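Local coordinates for conserved domain protein (Streptococcus pneumoniae, PDB 2I7R) that is of unknown function but belongs to the glyoxalase/bleomycin resistance/dioxygenase superfamily and forms a dimer, consistent with a role in small-molecule binding or conversion, at residues L9-S14 and E59-G64; I67-E72 and L112-M117. One frame throughout, in Å; residues are numbered along the deposited sequence.

Interaction 1 of 2, residues L9-S14 and E59-G64; sequences LDIIVS and ENFQSG
Ile12, the last residue of strand 5-12, receives the one hydrogen bond of this contact: Phe61 N reaches Ile12 O over 2.8 Å, nearly straight at the hydrogen (174°). That bond pins a loop with no regular structure to the end of the strand, where the CA atoms of Ile12 and Asn60 come within 5.0 Å. The side chain of Asn60 crosses that of Ile12 at about a right angle. Asn60 CB lies 3.7 Å from Ile12 O. Further out, the two ends of the Asn60 amide meet different partners: Asn60 OD1 sits 3.3 Å from Ile12 CG2 and accepts a hydrogen bond from His54 NE2, which would favour this rotation of the amide, while Asn60 ND2 lies 3.7 Å from Ser14 CB at the more exposed margin. On the buried side, Ile11 and Phe61 run side by side and point the same way. With CG1 beside the backbone N (chi1 -44°), Ile11 CG2 is left on the side of Phe61, meets Phe61 CB at 3.7 Å and lies oblique to the ring; Leu110 touches both residues. A single backbone bond and side-chain packing thus join loop to strand end, bringing the link between the two four-stranded sheets against the first strand, as fits the paired beta-alpha-beta-beta-beta architecture of the glyoxalase superfamily.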
loop_
_atom_site.group_PDB
_atom_site.type_symbol
_atom_site.label_atom_id
_atom_site.label_comp_id
_atom_site.label_asym_id
_atom_site.label_seq_id
_atom_site.Cartn_x
_atom_site.Cartn_y
_atom_site.Cartn_z
ATOM N N LEU A 9 5.536 -0.659 0.799
ATOM C CA LEU A 9 4.459 -0.029 1.510
ATOM C C LEU A 9 4.742 -0.251 2.985
ATOM O O LEU A 9 5.027 -1.380 3.404
ATOM C CB LEU A 9 3.123 -0.666 1.095
ATOM C CG LEU A 9 1.885 -0.349 1.930
ATOM C CD1 LEU A 9 1.449 1.130 1.760
ATOM C CD2 LEU A 9 0.765 -1.301 1.565
ATOM N N ASP A 10 4.723 0.829 3.768
ATOM C CA ASP A 10 4.845 0.678 5.212
ATOM C C ASP A 10 3.484 0.863 5.867
ATOM O O ASP A 10 2.743 1.755 5.503
ATOM C CB ASP A 10 5.773 1.725 5.827
ATOM C CG ASP A 10 7.149 1.759 5.203
ATOM O OD1 ASP A 10 7.495 0.877 4.396
ATOM O OD2 ASP A 10 7.875 2.723 5.534
ATOM N N ILE A 11 3.216 0.059 6.878
ATOM C CA ILE A 11 2.056 0.219 7.753
ATOM C C ILE A 11 2.583 0.564 9.147
ATOM O O ILE A 11 3.398 -0.185 9.720
ATOM C CB ILE A 11 1.186 -1.090 7.873
ATOM C CG1 ILE A 11 0.956 -1.771 6.506
ATOM C CG2 ILE A 11 -0.128 -0.787 8.665
ATOM C CD1 ILE A 11 0.332 -0.850 5.434
ATOM N N ILE A 12 2.111 1.683 9.686
ATOM C CA ILE A 12 2.535 2.126 11.018
ATOM C C ILE A 12 1.554 1.538 12.050
ATOM O O ILE A 12 0.316 1.764 11.966
ATOM C CB ILE A 12 2.537 3.651 11.126
ATOM C CG1 ILE A 12 3.303 4.303 9.984
ATOM C CG2 ILE A 12 3.039 4.107 12.488
ATOM C CD1 ILE A 12 4.600 3.589 9.624
ATOM N N VAL A 13 2.111 0.774 12.991
ATOM C CA VAL A 13 1.342 0.041 14.010
ATOM C C VAL A 13 2.085 0.080 15.364
ATOM O O VAL A 13 3.308 0.172 15.387
ATOM C CB VAL A 13 1.037 -1.431 13.569
ATOM C CG1 VAL A 13 0.232 -1.457 12.256
ATOM C CG2 VAL A 13 2.331 -2.292 13.441
ATOM N N SER A 14 1.365 -0.004 16.482
ATOM C CA SER A 14 2.026 0.043 17.800
ATOM C C SER A 14 2.625 -1.288 18.249
ATOM O O SER A 14 3.553 -1.312 19.065
ATOM C CB SER A 14 1.071 0.556 18.874
ATOM O OG SER A 14 0.006 -0.357 18.998
ATOM N N GLU A 59 -0.248 9.287 12.174
ATOM C CA GLU A 59 -0.876 8.463 13.198
ATOM C C GLU A 59 -0.714 6.980 12.865
ATOM O O GLU A 59 -0.400 6.628 11.738
ATOM C CB GLU A 59 -2.356 8.838 13.297
ATOM C CG GLU A 59 -2.590 10.304 13.493
ATOM C CD GLU A 59 -4.073 10.660 13.583
ATOM O OE1 GLU A 59 -4.914 9.897 13.089
ATOM O OE2 GLU A 59 -4.409 11.707 14.138
ATOM N N ASN A 60 -0.906 6.104 13.835
ATOM C CA ASN A 60 -1.008 4.691 13.512
ATOM C C ASN A 60 -2.165 4.439 12.555
ATOM O O ASN A 60 -3.168 5.213 12.481
ATOM C CB ASN A 60 -1.111 3.808 14.766
ATOM C CG ASN A 60 0.129 3.924 15.653
ATOM O OD1 ASN A 60 1.174 4.413 15.222
ATOM N ND2 ASN A 60 0.001 3.524 16.886
ATOM N N PHE A 61 -1.983 3.377 11.782
ATOM C CA PHE A 61 -2.919 2.986 10.768
ATOM C C PHE A 61 -4.213 2.660 11.461
ATOM O O PHE A 61 -4.200 2.012 12.486
ATOM C CB PHE A 61 -2.428 1.743 9.998
ATOM C CG PHE A 61 -3.400 1.300 8.932
ATOM C CD1 PHE A 61 -3.545 2.045 7.757
ATOM C CD2 PHE A 61 -4.210 0.189 9.124
ATOM C CE1 PHE A 61 -4.451 1.651 6.765
ATOM C CE2 PHE A 61 -5.148 -0.202 8.134
ATOM C CZ PHE A 61 -5.270 0.523 6.963
ATOM N N GLN A 62 -5.307 3.123 10.892
ATOM C CA GLN A 62 -6.637 2.774 11.337
ATOM C C GLN A 62 -7.337 1.872 10.313
ATOM O O GLN A 62 -7.462 0.662 10.513
ATOM C CB GLN A 62 -7.421 4.054 11.668
ATOM C CG GLN A 62 -6.906 4.677 13.015
ATOM C CD GLN A 62 -7.509 6.030 13.347
ATOM O OE1 GLN A 62 -8.703 6.270 13.116
ATOM N NE2 GLN A 62 -6.675 6.935 13.912
ATOM N N SER A 63 -7.779 2.435 9.202
ATOM C CA SER A 63 -8.504 1.631 8.217
ATOM C C SER A 63 -8.329 2.263 6.842
ATOM O O SER A 63 -7.570 3.199 6.697
ATOM C CB SER A 63 -10.005 1.498 8.608
ATOM O OG SER A 63 -10.642 0.388 7.948
ATOM N N GLY A 64 -9.018 1.730 5.839
ATOM C CA GLY A 64 -9.119 2.426 4.568
ATOM C C GLY A 64 -8.208 1.969 3.460
ATOM O O GLY A 64 -8.023 2.676 2.500
#

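Interaction 2 of 2, residues I67-E72 and L112-M117; sequences IHIEVE and LDFYRM
His68 and Asp113 face each other in a parallel bridge (CA atoms 4.5 Å apart), and His68 ND1 donates to Asp113 OD2 over 2.7 Å. The oxygen uses its anti lone pair and lies near the imidazole plane, although that plane stands 83° from the carboxylate. Asp113 OD1 is held by Leu102 N, and His68 NE2 by Asp10 of the second subunit, so both ends of this buried pair are engaged. Tyr115 turns its ring face to the edge of His68. Placing CG between backbone N and carbonyl carbon (chi1 81°) swings the ring across to the neighbouring strand, where Glu70 CB makes an off-centre CH-pi contact and Glu70 CG lies over one face, offset toward the rim. The strands are the parallel pair 65-70 and 111-116, first and last of a beta-alpha-beta-beta-beta unit with sheet order 1-4-3-2, and backbone bonds such as Val71 N to Tyr115 O at 2.8 Å continue to its end. On the face of Ile67, Ile69, Leu112 and Phe114 packing is apolar and close: Ile69 CD1 lies 4.0 Å from Leu112 CD2, and from the strand end Val71 CG1 lies 3.9 Å from Phe114 CD1, at the ring edge. Beyond Val71 the contact thins toward solvent: Arg116 CD lies 3.3 Å from Glu72 O while its guanidinium pairs with Glu100, and selenomethionine Met117 bends CE toward the Glu70 carboxylate, which, like Tyr115 OH, bonds Asn7 of the second subunit.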
loop_
_atom_site.group_PDB
_atom_site.type_symbol
_atom_site.label_atom_id
_atom_site.label_comp_id
_atom_site.label_asym_id
_atom_site.label_seq_id
_atom_site.Cartn_x
_atom_site.Cartn_y
_atom_site.Cartn_z
ATOM N N ILE A 67 -5.017 -4.355 0.312
ATOM C CA ILE A 67 -3.738 -4.813 -0.210
ATOM C C ILE A 67 -4.071 -6.035 -1.050
ATOM O O ILE A 67 -4.466 -7.076 -0.486
ATOM C CB ILE A 67 -2.810 -5.235 0.963
ATOM C CG1 ILE A 67 -2.259 -4.007 1.737
ATOM C CG2 ILE A 67 -1.735 -6.147 0.492
ATOM C CD1 ILE A 67 -1.731 -4.434 3.118
ATOM N N HIS A 68 -3.942 -5.909 -2.374
ATOM C CA HIS A 68 -4.271 -7.006 -3.304
ATOM C C HIS A 68 -3.038 -7.813 -3.633
ATOM O O HIS A 68 -2.017 -7.261 -4.060
ATOM C CB HIS A 68 -4.885 -6.510 -4.619
ATOM C CG HIS A 68 -6.132 -5.689 -4.459
ATOM N ND1 HIS A 68 -7.397 -6.211 -4.624
ATOM C CD2 HIS A 68 -6.303 -4.377 -4.186
ATOM C CE1 HIS A 68 -8.295 -5.266 -4.405
ATOM N NE2 HIS A 68 -7.655 -4.134 -4.169
ATOM N N ILE A 69 -3.158 -9.129 -3.482
ATOM C CA ILE A 69 -2.064 -10.044 -3.751
ATOM C C ILE A 69 -2.481 -11.021 -4.835
ATOM O O ILE A 69 -3.433 -11.822 -4.652
ATOM C CB ILE A 69 -1.608 -10.801 -2.477
ATOM C CG1 ILE A 69 -1.212 -9.787 -1.392
ATOM C CG2 ILE A 69 -0.421 -11.804 -2.801
ATOM C CD1 ILE A 69 -1.078 -10.360 0.000
ATOM N N GLU A 70 -1.810 -10.936 -5.982
ATOM C CA GLU A 70 -2.099 -11.870 -7.053
ATOM C C GLU A 70 -1.503 -13.265 -6.757
ATOM O O GLU A 70 -0.322 -13.406 -6.432
ATOM C CB GLU A 70 -1.625 -11.349 -8.403
ATOM C CG GLU A 70 -2.383 -12.014 -9.562
ATOM C CD GLU A 70 -2.120 -11.363 -10.908
ATOM O OE1 GLU A 70 -1.256 -10.452 -10.990
ATOM O OE2 GLU A 70 -2.788 -11.780 -11.880
ATOM N N VAL A 71 -2.355 -14.281 -6.833
ATOM C CA VAL A 71 -1.965 -15.650 -6.486
ATOM C C VAL A 71 -2.363 -16.611 -7.625
ATOM O O VAL A 71 -3.192 -16.249 -8.467
ATOM C CB VAL A 71 -2.642 -16.122 -5.164
ATOM C CG1 VAL A 71 -2.140 -15.325 -3.992
ATOM C CG2 VAL A 71 -4.186 -16.062 -5.273
ATOM N N GLU A 72 -1.789 -17.816 -7.628
ATOM C CA GLU A 72 -2.163 -18.832 -8.615
ATOM C C GLU A 72 -3.477 -19.549 -8.283
ATOM O O GLU A 72 -4.253 -19.869 -9.178
ATOM C CB GLU A 72 -1.023 -19.850 -8.817
ATOM C CG GLU A 72 0.216 -19.298 -9.615
ATOM C CD GLU A 72 0.282 -19.743 -11.109
ATOM O OE1 GLU A 72 -0.511 -20.619 -11.551
ATOM O OE2 GLU A 72 1.161 -19.222 -11.848
ATOM N N LEU A 112 -7.037 -7.691 3.134
ATOM C CA LEU A 112 -6.203 -8.286 2.093
ATOM C C LEU A 112 -7.117 -8.928 1.068
ATOM O O LEU A 112 -8.163 -9.491 1.429
ATOM C CB LEU A 112 -5.199 -9.304 2.664
ATOM C CG LEU A 112 -4.017 -8.655 3.435
ATOM C CD1 LEU A 112 -4.433 -8.273 4.838
ATOM C CD2 LEU A 112 -2.779 -9.584 3.493
ATOM N N ASP A 113 -6.720 -8.827 -0.196
ATOM C CA ASP A 113 -7.401 -9.547 -1.278
ATOM C C ASP A 113 -6.412 -10.493 -1.929
ATOM O O ASP A 113 -5.371 -10.065 -2.415
ATOM C CB ASP A 113 -7.958 -8.549 -2.302
ATOM C CG ASP A 113 -8.584 -9.217 -3.520
ATOM O OD1 ASP A 113 -9.121 -10.327 -3.388
ATOM O OD2 ASP A 113 -8.540 -8.624 -4.606
ATOM N N PHE A 114 -6.714 -11.788 -1.880
ATOM C CA PHE A 114 -6.001 -12.779 -2.680
ATOM C C PHE A 114 -6.812 -13.003 -3.974
ATOM O O PHE A 114 -7.950 -13.466 -3.919
ATOM C CB PHE A 114 -5.823 -14.076 -1.884
ATOM C CG PHE A 114 -5.039 -13.898 -0.600
ATOM C CD1 PHE A 114 -3.659 -14.054 -0.590
ATOM C CD2 PHE A 114 -5.682 -13.559 0.587
ATOM C CE1 PHE A 114 -2.927 -13.904 0.601
ATOM C CE2 PHE A 114 -4.964 -13.403 1.791
ATOM C CZ PHE A 114 -3.589 -13.567 1.801
ATOM N N TYR A 115 -6.231 -12.653 -5.123
ATOM C CA TYR A 115 -6.977 -12.647 -6.375
ATOM C C TYR A 115 -6.183 -13.246 -7.555
ATOM O O TYR A 115 -4.976 -13.377 -7.491
ATOM C CB TYR A 115 -7.486 -11.215 -6.720
ATOM C CG TYR A 115 -6.430 -10.316 -7.360
ATOM C CD1 TYR A 115 -6.463 -10.013 -8.720
ATOM C CD2 TYR A 115 -5.384 -9.799 -6.594
ATOM C CE1 TYR A 115 -5.475 -9.199 -9.299
ATOM C CE2 TYR A 115 -4.424 -8.990 -7.144
ATOM C CZ TYR A 115 -4.469 -8.692 -8.496
ATOM O OH TYR A 115 -3.471 -7.905 -9.008
ATOM N N ARG A 116 -6.905 -13.624 -8.607
ATOM C CA ARG A 116 -6.300 -14.025 -9.882
ATOM C C ARG A 116 -7.165 -13.580 -11.042
ATOM O O ARG A 116 -8.347 -13.393 -10.901
ATOM C CB ARG A 116 -5.979 -15.546 -9.965
ATOM C CG ARG A 116 -7.058 -16.461 -9.487
ATOM C CD ARG A 116 -6.801 -17.965 -9.917
ATOM N NE ARG A 116 -7.032 -18.053 -11.330
ATOM C CZ ARG A 116 -8.234 -18.095 -11.911
ATOM N NH1 ARG A 116 -9.352 -18.170 -11.206
ATOM N NH2 ARG A 116 -8.301 -18.079 -13.236
HETATM N N MSE A 117 -6.557 -13.405 -12.195
HETATM C CA MSE A 117 -7.281 -12.901 -13.361
HETATM C C MSE A 117 -7.330 -13.901 -14.550
HETATM O O MSE A 117 -6.521 -14.808 -14.591
HETATM C CB MSE A 117 -6.670 -11.560 -13.764
HETATM C CG MSE A 117 -6.784 -10.514 -12.651
HETATM SE SE MSE A 117 -6.090 -8.749 -13.155
HETATM C CE MSE A 117 -4.176 -9.107 -12.951
#

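Overall arrangement
From the N terminus, the end of strand 5-12 and the residues after it make up 9-14; helix 16-27 and strands 33-35, 38-43 and 46-51 follow before 59-64 returns to close interaction 1, tying the linker between the two sheets to the first strand of the first. Strand 65-70 follows almost at once. Helix 74-84 and strands 88-94 and 100-105 intervene before 112-117 closes interaction 2, joining the first and last strands of the second sheet. The two loops stand in series and neither nest nor cross. Their centres lie about 21 Å apart, yet Leu9 of interaction 1 packs on Ile67 of interaction 2. Each also meets the second subunit, where strands 5-12 and 65-70 of opposite copies form antiparallel ladders that extend the sheets.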